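Local coordinates for ferrous iron uptake transporter protein B (Streptococcus thermophilus, PDB 3TAH) that probably drives GTP-dependent ferrous iron uptake across the cell membrane, and is represented here by its G-protein domain bound to a fluorescent GDP analogue, at residues Ser18-Ile23 against Glu39-Leu44; Pro57-Met62 against Leu97-Gln102; Leu85-Ala90 against Ala113-Asp118. The protein carries 1 engineered substitution. One frame throughout, in Å; residues are numbered along the deposited sequence. Where two conformers were deposited one is given.

Contact 1. Residues Ser18-Ile23 against Glu39-Leu44. With BGO (3'-O-(N-methylanthraniloyl)guanosine-5'-diphosphate), chain C.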
loop_
_atom_site.group_PDB
_atom_site.type_symbol
_atom_site.label_atom_id
_atom_site.label_comp_id
_atom_site.label_asym_id
_atom_site.label_seq_id
_atom_site.Cartn_x
_atom_site.Cartn_y
_atom_site.Cartn_z
ATOM N N SER A 18 -9.422 -12.977 9.066
ATOM C CA SER A 18 -10.827 -13.344 8.949
ATOM C C SER A 18 -11.253 -13.376 7.493
ATOM O O SER A 18 -11.928 -14.319 7.081
ATOM C CB SER A 18 -11.730 -12.391 9.734
ATOM O OG SER A 18 -11.465 -12.463 11.126
ATOM N N LEU A 19 -10.869 -12.354 6.717
ATOM C CA LEU A 19 -11.192 -12.332 5.282
ATOM C C LEU A 19 -10.398 -13.388 4.519
ATOM O O LEU A 19 -10.940 -14.061 3.664
ATOM C CB LEU A 19 -10.947 -10.958 4.654
ATOM C CG LEU A 19 -11.891 -9.852 5.112
ATOM C CD1 LEU A 19 -11.425 -8.482 4.613
ATOM C CD2 LEU A 19 -13.314 -10.107 4.659
ATOM N N PHE A 20 -9.118 -13.531 4.825
ATOM C CA PHE A 20 -8.321 -14.602 4.216
ATOM C C PHE A 20 -9.015 -15.963 4.352
ATOM O O PHE A 20 -9.148 -16.715 3.368
ATOM C CB PHE A 20 -6.920 -14.671 4.831
ATOM C CG PHE A 20 -6.046 -15.705 4.184
ATOM C CD1 PHE A 20 -5.427 -15.440 2.971
ATOM C CD2 PHE A 20 -5.861 -16.953 4.773
ATOM C CE1 PHE A 20 -4.618 -16.400 2.346
ATOM C CE2 PHE A 20 -5.045 -17.919 4.152
ATOM C CZ PHE A 20 -4.424 -17.627 2.936
ATOM N N ASN A 21 -9.455 -16.270 5.571
ATOM C CA ASN A 21 -10.134 -17.548 5.855
ATOM C C ASN A 21 -11.444 -17.701 5.107
ATOM O O ASN A 21 -11.724 -18.783 4.594
ATOM C CB ASN A 21 -10.321 -17.751 7.368
ATOM C CG ASN A 21 -9.005 -17.947 8.091
ATOM O OD1 ASN A 21 -8.008 -18.338 7.487
ATOM N ND2 ASN A 21 -8.988 -17.676 9.395
ATOM N N LEU A 22 -12.237 -16.629 5.020
ATOM C CA LEU A 22 -13.467 -16.659 4.224
ATOM C C LEU A 22 -13.208 -16.871 2.735
ATOM O O LEU A 22 -13.895 -17.658 2.080
ATOM C CB LEU A 22 -14.268 -15.367 4.391
ATOM C CG LEU A 22 -15.142 -15.231 5.627
ATOM C CD1 LEU A 22 -15.706 -13.816 5.696
ATOM C CD2 LEU A 22 -16.272 -16.272 5.569
ATOM N N ILE A 23 -12.216 -16.164 2.205
ATOM C CA ILE A 23 -11.927 -16.174 0.775
ATOM C C ILE A 23 -11.348 -17.508 0.309
ATOM O O ILE A 23 -11.691 -17.963 -0.788
ATOM C CB ILE A 23 -10.947 -15.033 0.381
ATOM C CG1 ILE A 23 -11.595 -13.663 0.584
ATOM C CG2 ILE A 23 -10.528 -15.160 -1.087
ATOM C CD1 ILE A 23 -10.588 -12.532 0.698
ATOM N N GLU A 39 6.011 -16.016 8.835
ATOM C CA GLU A 39 5.100 -16.946 8.168
ATOM C C GLU A 39 4.835 -16.530 6.726
ATOM O O GLU A 39 4.606 -15.352 6.449
ATOM C CB GLU A 39 3.765 -17.031 8.923
ATOM C CG GLU A 39 2.641 -17.759 8.193
ATOM C CD GLU A 39 1.322 -17.621 8.918
ATOM O OE1 GLU A 39 1.103 -18.419 9.852
ATOM O OE2 GLU A 39 0.523 -16.721 8.547
ATOM N N ARG A 40 4.869 -17.505 5.822
ATOM C CA ARG A 40 4.446 -17.316 4.444
ATOM C C ARG A 40 3.206 -18.157 4.240
ATOM O O ARG A 40 3.269 -19.390 4.352
ATOM C CB ARG A 40 5.539 -17.753 3.485
ATOM C CG ARG A 40 5.238 -17.554 2.014
ATOM C CD ARG A 40 6.441 -18.033 1.220
ATOM N NE ARG A 40 6.370 -17.714 -0.198
ATOM C CZ ARG A 40 7.329 -18.011 -1.079
ATOM N NH1 ARG A 40 8.440 -18.655 -0.705
ATOM N NH2 ARG A 40 7.167 -17.674 -2.356
ATOM N N LYS A 41 2.087 -17.498 3.939
ATOM C CA LYS A 41 0.809 -18.176 3.806
ATOM C C LYS A 41 0.094 -17.725 2.547
ATOM O O LYS A 41 0.029 -16.533 2.255
ATOM C CB LYS A 41 -0.075 -17.896 5.012
ATOM C CG LYS A 41 -1.435 -18.611 4.978
ATOM C CD LYS A 41 -2.150 -18.515 6.321
ATOM C CE LYS A 41 -2.508 -17.067 6.694
ATOM N NZ LYS A 41 -3.353 -17.010 7.931
ATOM N N SER A 42 -0.454 -18.695 1.829
ATOM C CA SER A 42 -1.249 -18.426 0.647
ATOM C C SER A 42 -2.363 -19.443 0.529
ATOM O O SER A 42 -2.339 -20.488 1.190
ATOM C CB SER A 42 -0.382 -18.466 -0.602
ATOM O OG SER A 42 0.142 -19.772 -0.800
ATOM N N GLY A 43 -3.325 -19.110 -0.322
ATOM C CA GLY A 43 -4.457 -19.988 -0.630
ATOM C C GLY A 43 -5.143 -19.569 -1.905
ATOM O O GLY A 43 -5.109 -18.392 -2.273
ATOM N N LEU A 44 -5.766 -20.528 -2.593
ATOM C CA LEU A 44 -6.551 -20.243 -3.784
ATOM C C LEU A 44 -7.929 -19.725 -3.382
ATOM O O LEU A 44 -8.464 -20.118 -2.338
ATOM C CB LEU A 44 -6.687 -21.495 -4.654
ATOM C CG LEU A 44 -5.359 -22.088 -5.164
ATOM C CD1 LEU A 44 -5.629 -23.304 -6.077
ATOM C CD2 LEU A 44 -4.500 -21.050 -5.882
HETATM C "C'" BGO C . -11.949 -11.688 17.430
HETATM N N1 BGO C . -16.646 -7.166 11.562
HETATM C C2 BGO C . -16.584 -7.424 12.949
HETATM N N2 BGO C . -17.580 -7.044 13.739
HETATM N N3 BGO C . -15.511 -8.046 13.463
HETATM C C4 BGO C . -14.508 -8.431 12.644
HETATM C C5 BGO C . -14.514 -8.204 11.262
HETATM C C6 BGO C . -15.615 -7.557 10.700
HETATM O O6 BGO C . -15.700 -7.325 9.488
HETATM N N7 BGO C . -13.379 -8.710 10.781
HETATM C C8 BGO C . -12.668 -9.232 11.783
HETATM N N9 BGO C . -13.375 -9.057 12.908
HETATM P PA BGO C . -8.429 -10.586 12.480
HETATM P PB BGO C . -5.935 -9.547 11.386
HETATM C "C1'" BGO C . -12.628 -11.668 18.817
HETATM O "O1'" BGO C . -11.535 -12.734 16.946
HETATM O O1A BGO C . -8.897 -11.223 11.246
HETATM C C1B BGO C . -13.071 -9.404 14.263
HETATM O O1B BGO C . -5.838 -8.377 10.514
HETATM C "C2'" BGO C . -13.000 -12.858 19.460
HETATM N "N2'" BGO C . -12.782 -14.061 18.921
HETATM O "O2'" BGO C . -13.265 -11.702 14.720
HETATM O O2A BGO C . -7.760 -11.412 13.539
HETATM C C2B BGO C . -12.361 -10.629 14.546
HETATM O O2B BGO C . -5.882 -10.830 10.707
HETATM C "C3'" BGO C . -13.613 -12.774 20.706
HETATM O "O3'" BGO C . -11.829 -10.584 16.745
HETATM O O3A BGO C . -7.392 -9.386 12.124
HETATM C C3B BGO C . -11.218 -10.750 15.451
HETATM O O3B BGO C . -5.028 -9.469 12.577
HETATM C "C4'" BGO C . -13.863 -11.549 21.294
HETATM O "O4'" BGO C . -11.951 -8.523 14.637
HETATM C C4B BGO C . -10.794 -9.295 15.264
HETATM C "C5'" BGO C . -13.501 -10.364 20.665
HETATM O "O5'" BGO C . -9.669 -9.804 13.148
HETATM C C5B BGO C . -9.551 -9.081 14.383
HETATM C "C6'" BGO C . -12.878 -10.428 19.412
HETATM C "CM'" BGO C . -12.683 -15.296 19.722
HETATM O O HOH W 1 -5.361 -18.750 8.060
#
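The ring of Phe-20 presses against strand 39-44 at Lys-41 and Gly-43, and this aromatic side chain carries most of the contact. With CG anti to the backbone N, chi1 -177° points the ring away from the helix and brings its far atom, CZ, to the peptide joining Ser-42 to Gly-43. That peptide meets the ring at its edge: Phe-20 CZ lies 3.7 Å from Gly-43 N, and Ser-42 C sits in the ring plane. Gly-43 has no side chain to hold the ring off the strand. The aliphatic part of Lys-41 crosses the ring at a slant near its CE2 corner, Lys-41 CD being 3.7 Å from Phe-20 CE2. Ile-53 of the neighbouring strand 51-55 also touches the ring.

Helix 16-24 begins in the P-loop, and strand 39-45 belongs to the antiparallel margin of the mixed G-domain sheet; the two segments run at 35° with their axes 9.1 Å apart. At its start the helix also serves the nucleotide, since Ser-18 N donates to the alpha-phosphate oxygen O1A over 2.8 Å and Ser-18 OG donates to the same atom.

Toward solvent the contact becomes loose and polar. A bend at chi3 (64°) swings the end of Lys-41 back along the ring toward the exposed Asn-21, yet the two heads meet only through a water, which accepts from Lys-41 NZ and donates to Asn-21 OD1, each over 2.7 Å. Lys-41 NZ has a long salt bridge of 3.9 Å to Glu-39 OE2, and its side chain also touches Asp-55. At the other end Ile-23 turns its side chain from the strand to Val-151 and Val-155 of helix 151-159, and the nearest atoms there are two carbonyl oxygens, Ile-23 O and Leu-44 O, 4.2 Å apart.

Contact 2. Residues Pro57-Met62 against Leu97-Gln102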
loop_
_atom_site.group_PDB
_atom_site.type_symbol
_atom_site.label_atom_id
_atom_site.label_comp_id
_atom_site.label_asym_id
_atom_site.label_seq_id
_atom_site.Cartn_x
_atom_site.Cartn_y
_atom_site.Cartn_z
ATOM N N PRO A 57 2.211 -10.235 5.951
ATOM C CA PRO A 57 2.105 -9.936 7.389
ATOM C C PRO A 57 1.349 -8.638 7.629
ATOM O O PRO A 57 1.477 -7.703 6.838
ATOM C CB PRO A 57 3.560 -9.768 7.847
ATOM C CG PRO A 57 4.401 -10.278 6.774
ATOM C CD PRO A 57 3.615 -10.332 5.504
ATOM N N GLY A 58 0.558 -8.601 8.692
ATOM C CA GLY A 58 -0.121 -7.378 9.093
ATOM C C GLY A 58 0.915 -6.341 9.498
ATOM O O GLY A 58 1.768 -6.610 10.355
ATOM N N ILE A 59 0.860 -5.163 8.881
ATOM C CA ILE A 59 1.792 -4.072 9.184
ATOM C C ILE A 59 1.082 -2.723 9.165
ATOM O O ILE A 59 0.008 -2.578 8.570
ATOM C CB ILE A 59 2.983 -4.039 8.194
ATOM C CG1 ILE A 59 2.514 -3.837 6.748
ATOM C CG2 ILE A 59 3.792 -5.332 8.271
ATOM C CD1 ILE A 59 3.673 -3.678 5.764
ATOM N N TYR A 60 1.696 -1.737 9.810
ATOM C CA TYR A 60 1.198 -0.351 9.833
ATOM C C TYR A 60 1.853 0.583 8.805
ATOM O O TYR A 60 1.301 1.631 8.460
ATOM C CB TYR A 60 1.427 0.249 11.227
ATOM C CG TYR A 60 0.585 -0.420 12.267
ATOM C CD1 TYR A 60 -0.783 -0.175 12.324
ATOM C CD2 TYR A 60 1.134 -1.305 13.186
ATOM C CE1 TYR A 60 -1.584 -0.790 13.265
ATOM C CE2 TYR A 60 0.332 -1.928 14.137
ATOM C CZ TYR A 60 -1.024 -1.662 14.173
ATOM O OH TYR A 60 -1.840 -2.281 15.107
ATOM N N SER A 61 3.023 0.187 8.321
ATOM C CA SER A 61 3.803 1.007 7.411
ATOM C C SER A 61 4.809 0.108 6.734
ATOM O O SER A 61 4.923 -1.046 7.117
ATOM C CB SER A 61 4.517 2.113 8.192
ATOM O OG SER A 61 5.139 3.034 7.319
ATOM N N MET A 62 5.497 0.609 5.714
ATOM C CA MET A 62 6.587 -0.129 5.061
ATOM C C MET A 62 7.925 0.545 5.402
ATOM O O MET A 62 8.607 1.124 4.540
ATOM C CB MET A 62 6.338 -0.250 3.557
ATOM C CG MET A 62 5.350 -1.359 3.241
ATOM S SD MET A 62 5.223 -1.699 1.478
ATOM C CE MET A 62 4.421 -0.220 1.033
ATOM N N LEU A 97 -5.280 4.107 6.559
ATOM C CA LEU A 97 -4.921 4.631 5.229
ATOM C C LEU A 97 -3.462 5.093 5.131
ATOM O O LEU A 97 -2.966 5.334 4.035
ATOM C CB LEU A 97 -5.865 5.757 4.778
ATOM C CG LEU A 97 -7.328 5.370 4.525
ATOM C CD1 LEU A 97 -8.137 6.624 4.291
ATOM C CD2 LEU A 97 -7.479 4.373 3.336
ATOM N N TYR A 98 -2.774 5.225 6.263
ATOM C CA TYR A 98 -1.350 5.545 6.249
ATOM C C TYR A 98 -0.585 4.519 5.415
ATOM O O TYR A 98 0.153 4.868 4.485
ATOM C CB TYR A 98 -0.823 5.627 7.678
ATOM C CG TYR A 98 0.599 6.098 7.784
ATOM C CD1 TYR A 98 0.910 7.458 7.776
ATOM C CD2 TYR A 98 1.641 5.189 7.912
ATOM C CE1 TYR A 98 2.203 7.891 7.871
ATOM C CE2 TYR A 98 2.947 5.623 8.016
ATOM C CZ TYR A 98 3.213 6.971 7.993
ATOM O OH TYR A 98 4.495 7.399 8.094
ATOM N N LEU A 99 -0.797 3.248 5.723
ATOM C CA LEU A 99 -0.235 2.167 4.923
ATOM C C LEU A 99 -0.743 2.225 3.467
ATOM O O LEU A 99 0.028 2.056 2.537
ATOM C CB LEU A 99 -0.589 0.806 5.530
ATOM C CG LEU A 99 -0.084 -0.439 4.788
ATOM C CD1 LEU A 99 1.455 -0.520 4.744
ATOM C CD2 LEU A 99 -0.676 -1.697 5.406
ATOM N N THR A 100 -2.044 2.463 3.287
ATOM C CA THR A 100 -2.656 2.469 1.974
ATOM C C THR A 100 -1.904 3.398 1.013
ATOM O O THR A 100 -1.634 3.028 -0.142
ATOM C CB THR A 100 -4.131 2.897 2.073
ATOM O OG1 THR A 100 -4.821 2.042 2.999
ATOM C CG2 THR A 100 -4.781 2.861 0.692
ATOM N N THR A 101 -1.540 4.591 1.492
ATOM C CA THR A 101 -0.837 5.551 0.625
ATOM C C THR A 101 0.473 4.956 0.102
ATOM O O THR A 101 0.849 5.140 -1.057
ATOM C CB THR A 101 -0.588 6.920 1.324
ATOM O OG1 THR A 101 0.268 6.762 2.465
ATOM C CG2 THR A 101 -1.908 7.601 1.739
ATOM N N GLN A 102 1.164 4.222 0.958
ATOM C CA GLN A 102 2.408 3.573 0.585
ATOM C C GLN A 102 2.216 2.408 -0.374
ATOM O O GLN A 102 3.039 2.200 -1.265
ATOM C CB GLN A 102 3.142 3.100 1.836
ATOM C CG GLN A 102 3.518 4.214 2.796
ATOM C CD GLN A 102 4.052 3.665 4.090
ATOM O OE1 GLN A 102 5.012 2.901 4.075
ATOM N NE2 GLN A 102 3.431 4.028 5.213
HETATM O O HOH W 2 -1.444 2.138 8.502
#
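Leu-99 of helix 93-105 packs against the backbone of Ile-59, Tyr-60 and Ser-61 and has more surface buried than any other residue here. Its CG stands anti to the backbone N (chi1 179°), which sends the two methyls toward the loop: Leu-99 CD2 touches Ile-59 O at 3.4 Å, while CD1 lies against Ser-61 CA. The side chain of Ile-59 crosses that of Leu-99 at about a right angle, CD1 to CD1 4.0 Å. Beside this packing a water accepts from Leu-99 N and lies 2.8 Å from Tyr-60 O, to which it may donate.

One helical turn on, Gln-102 and Met-62 run antiparallel, each reaching past the other. Gln-102 sends its amide out to the loop backbone as Met-62 reaches back, bent at chi3, until its CE rests 3.6 Å from Gln-102 CB. The amide is held at both ends. Gln-102 OE1 accepts from Met-62 N at 2.9 Å, the donor tilted 28° from the carbonyl plane; Gln-102 NE2 donates to Ser-61 OG, also at 2.9 Å and within the amide plane, in one of two deposited conformers of the serine. A weak bond to Tyr-98 O adds to the hold on NE2.

The loop continues from the DxxG element of the G domain, Asp-55 to Gly-58, into the switch II region. Because a backbone N-H faces OE1, the flip of the Gln-102 amide is fixed, and two amide hydrogen bonds as well as leucine packing tie to the helix a loop that, as in other G proteins, probably responds to the nucleotide.

Contact 3. Residues Leu85-Ala90 against Ala113-Asp118. With BGO (3'-O-(N-methylanthraniloyl)guanosine-5'-diphosphate), chain C.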
loop_
_atom_site.group_PDB
_atom_site.type_symbol
_atom_site.label_atom_id
_atom_site.label_comp_id
_atom_site.label_asym_id
_atom_site.label_seq_id
_atom_site.Cartn_x
_atom_site.Cartn_y
_atom_site.Cartn_z
ATOM N N LEU A 85 -4.877 -6.297 -2.563
ATOM C CA LEU A 85 -6.179 -6.212 -1.892
ATOM C C LEU A 85 -5.878 -5.755 -0.465
ATOM O O LEU A 85 -5.345 -6.506 0.366
ATOM C CB LEU A 85 -6.926 -7.549 -1.933
ATOM C CG LEU A 85 -8.317 -7.583 -1.285
ATOM C CD1 LEU A 85 -9.254 -6.493 -1.774
ATOM C CD2 LEU A 85 -8.942 -8.956 -1.537
ATOM N N ASN A 86 -6.200 -4.492 -0.211
ATOM C CA ASN A 86 -5.833 -3.789 1.011
ATOM C C ASN A 86 -7.028 -3.842 1.957
ATOM O O ASN A 86 -8.062 -3.236 1.672
ATOM C CB ASN A 86 -5.407 -2.347 0.643
ATOM C CG ASN A 86 -5.071 -1.467 1.840
ATOM O OD1 ASN A 86 -5.168 -0.234 1.754
ATOM N ND2 ASN A 86 -4.663 -2.074 2.948
ATOM N N VAL A 87 -6.875 -4.569 3.066
ATOM C CA VAL A 87 -7.911 -4.668 4.110
ATOM C C VAL A 87 -7.745 -3.473 5.052
ATOM O O VAL A 87 -6.686 -3.291 5.664
ATOM C CB VAL A 87 -7.823 -6.004 4.893
ATOM C CG1 VAL A 87 -8.918 -6.100 5.960
ATOM C CG2 VAL A 87 -7.897 -7.181 3.932
ATOM N N VAL A 88 -8.794 -2.663 5.136
ATOM C CA VAL A 88 -8.823 -1.432 5.926
ATOM C C VAL A 88 -9.960 -1.488 6.951
ATOM O O VAL A 88 -11.102 -1.771 6.598
ATOM C CB VAL A 88 -9.008 -0.210 4.989
ATOM C CG1 VAL A 88 -9.345 1.091 5.752
ATOM C CG2 VAL A 88 -7.753 -0.033 4.113
ATOM N N ASP A 89 -9.618 -1.210 8.207
ATOM C CA ASP A 89 -10.566 -1.108 9.304
ATOM C C ASP A 89 -11.344 0.206 9.236
ATOM O O ASP A 89 -10.820 1.280 9.599
ATOM C CB ASP A 89 -9.806 -1.200 10.632
ATOM C CG ASP A 89 -10.716 -1.127 11.854
ATOM O OD1 ASP A 89 -11.946 -1.003 11.728
ATOM O OD2 ASP A 89 -10.172 -1.195 12.962
ATOM N N ALA A 90 -12.601 0.108 8.805
ATOM C CA ALA A 90 -13.474 1.274 8.649
ATOM C C ALA A 90 -13.635 2.099 9.922
ATOM O O ALA A 90 -13.848 3.305 9.831
ATOM C CB ALA A 90 -14.836 0.855 8.148
ATOM N N ALA A 113 -10.729 -3.433 0.641
ATOM C CA ALA A 113 -11.845 -4.058 1.355
ATOM C C ALA A 113 -11.990 -3.183 2.591
ATOM O O ALA A 113 -11.158 -3.224 3.490
ATOM C CB ALA A 113 -11.559 -5.522 1.740
ATOM N N LEU A 114 -13.054 -2.386 2.615
ATOM C CA LEU A 114 -13.327 -1.464 3.696
ATOM C C LEU A 114 -14.103 -2.309 4.691
ATOM O O LEU A 114 -15.341 -2.365 4.632
ATOM C CB LEU A 114 -14.113 -0.249 3.188
ATOM C CG LEU A 114 -14.495 0.808 4.237
ATOM C CD1 LEU A 114 -13.238 1.457 4.796
ATOM C CD2 LEU A 114 -15.434 1.877 3.692
ATOM N N ASN A 115 -13.343 -2.955 5.583
ATOM C CA ASN A 115 -13.817 -4.012 6.477
ATOM C C ASN A 115 -14.331 -3.442 7.813
ATOM O O ASN A 115 -14.138 -2.260 8.103
ATOM C CB ASN A 115 -12.703 -5.073 6.645
ATOM C CG ASN A 115 -13.202 -6.389 7.235
ATOM O OD1 ASN A 115 -14.193 -6.955 6.773
ATOM N ND2 ASN A 115 -12.510 -6.886 8.258
ATOM N N MET A 116 -14.993 -4.267 8.625
ATOM C CA MET A 116 -15.605 -3.825 9.888
ATOM C C MET A 116 -16.764 -2.867 9.658
ATOM O O MET A 116 -17.109 -2.095 10.556
ATOM C CB MET A 116 -14.604 -3.125 10.806
ATOM C CG MET A 116 -13.379 -3.934 11.114
ATOM S SD MET A 116 -13.702 -5.014 12.515
ATOM C CE MET A 116 -12.140 -5.878 12.556
ATOM N N ILE A 117 -17.367 -2.918 8.470
ATOM C CA ILE A 117 -18.423 -1.975 8.110
ATOM C C ILE A 117 -19.662 -2.132 9.023
ATOM O O ILE A 117 -20.390 -1.160 9.281
ATOM C CB ILE A 117 -18.765 -2.067 6.580
ATOM C CG1 ILE A 117 -19.224 -0.705 6.058
ATOM C CG2 ILE A 117 -19.785 -3.178 6.277
ATOM C CD1 ILE A 117 -18.097 0.335 6.005
ATOM N N ASP A 118 -19.885 -3.346 9.519
ATOM C CA ASP A 118 -21.000 -3.605 10.450
ATOM C C ASP A 118 -20.819 -2.937 11.826
ATOM O O ASP A 118 -21.803 -2.622 12.489
ATOM C CB ASP A 118 -21.192 -5.111 10.645
ATOM C CG ASP A 118 -19.966 -5.779 11.239
ATOM O OD1 ASP A 118 -18.931 -5.815 10.548
ATOM O OD2 ASP A 118 -20.014 -6.263 12.388
HETATM C "C'" BGO C . -11.949 -11.688 17.430
HETATM N N1 BGO C . -16.646 -7.166 11.562
HETATM C C2 BGO C . -16.584 -7.424 12.949
HETATM N N2 BGO C . -17.580 -7.044 13.739
HETATM N N3 BGO C . -15.511 -8.046 13.463
HETATM C C4 BGO C . -14.508 -8.431 12.644
HETATM C C5 BGO C . -14.514 -8.204 11.262
HETATM C C6 BGO C . -15.615 -7.557 10.700
HETATM O O6 BGO C . -15.700 -7.325 9.488
HETATM N N7 BGO C . -13.379 -8.710 10.781
HETATM C C8 BGO C . -12.668 -9.232 11.783
HETATM N N9 BGO C . -13.375 -9.057 12.908
HETATM P PA BGO C . -8.429 -10.586 12.480
HETATM P PB BGO C . -5.935 -9.547 11.386
HETATM C "C1'" BGO C . -12.628 -11.668 18.817
HETATM O "O1'" BGO C . -11.535 -12.734 16.946
HETATM O O1A BGO C . -8.897 -11.223 11.246
HETATM C C1B BGO C . -13.071 -9.404 14.263
HETATM O O1B BGO C . -5.838 -8.377 10.514
HETATM C "C2'" BGO C . -13.000 -12.858 19.460
HETATM N "N2'" BGO C . -12.782 -14.061 18.921
HETATM O "O2'" BGO C . -13.265 -11.702 14.720
HETATM O O2A BGO C . -7.760 -11.412 13.539
HETATM C C2B BGO C . -12.361 -10.629 14.546
HETATM O O2B BGO C . -5.882 -10.830 10.707
HETATM C "C3'" BGO C . -13.613 -12.774 20.706
HETATM O "O3'" BGO C . -11.829 -10.584 16.745
HETATM O O3A BGO C . -7.392 -9.386 12.124
HETATM C C3B BGO C . -11.218 -10.750 15.451
HETATM O O3B BGO C . -5.028 -9.469 12.577
HETATM C "C4'" BGO C . -13.863 -11.549 21.294
HETATM O "O4'" BGO C . -11.951 -8.523 14.637
HETATM C C4B BGO C . -10.794 -9.295 15.264
HETATM C "C5'" BGO C . -13.501 -10.364 20.665
HETATM O "O5'" BGO C . -9.669 -9.804 13.148
HETATM C C5B BGO C . -9.551 -9.081 14.383
HETATM C "C6'" BGO C . -12.878 -10.428 19.412
HETATM C "CM'" BGO C . -12.683 -15.296 19.722
#
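Asn-115 and Val-87 stand next to each other on one face of the sheet, and from there Asn-115 extends to the guanine. Its CB packs at 4.0 Å against Val-87 CG1 and also passes near Val-88 O. CG, placed anti to the backbone N (chi1 -164°), comes close to O6 of the base. Beyond it the amide divides its work: ND2 donates to guanine N7 over 3.2 Å and also to Ser-14 O of the P-loop, whereas OD1 pairs with Thr-143 OG1. Asn-115 OD1 also lies 3.1 Å from guanine O6, two acceptors side by side. The amide thus braces two nucleotide-binding loops while reading the base.

Its backbone is tied to the neighbouring strand. Asn-115 N donates to Val-88 O at 2.7 Å, and Asn-115 O accepts from Ala-90 N at 2.9 Å. Together with Val-88 N to Ala-113 O and Ala-113 N to Asn-86 O, these bonds make the parallel ladder between strands 83-89 and 110-115, which helix 93-105 connects as a beta-alpha-beta unit. Residues 115-118 spell Asn-Met-Ile-Asp, the NKxD specificity motif of G proteins with methionine in the lysine position. Asp-118 recognises guanine with both carboxylate oxygens, OD1 taking N1-H at 2.8 Å in an almost straight line (178°) and OD2 taking N2-H, while Met-116 N donates to O6 over a longer 3.3 Å.

On the Val-88 and Leu-114 face the side chains meet through apolar contacts: Leu-114 CD1 packs against Val-88 CG1 and, at 3.8 Å, against Ala-90 CB, which Ile-117 CD1 also touches.

How the contacts relate
Contacts 1 and 3 both reach the bound nucleotide, the first at the alpha-phosphate and the second at the guanine. Although their centres are 16 Å apart, Leu-19 joins them directly: its CD1 packs 3.7 Å from Val-87 CG1 and 3.8 Å from Asn-115 CG, laying the P-loop helix over the strands that carry the base-recognition motif. Contact 2 stands back from the ligand, its Tyr-60 side chain about 8 Å away. Its helix, 93-105, is the crossover of contact 3, and Thr-100 OG1 lies 2.6 Å from Asn-86 OD1 in a probable hydrogen bond. Contacts 1 and 2 do not touch; their nearest atoms are about 5 Å apart.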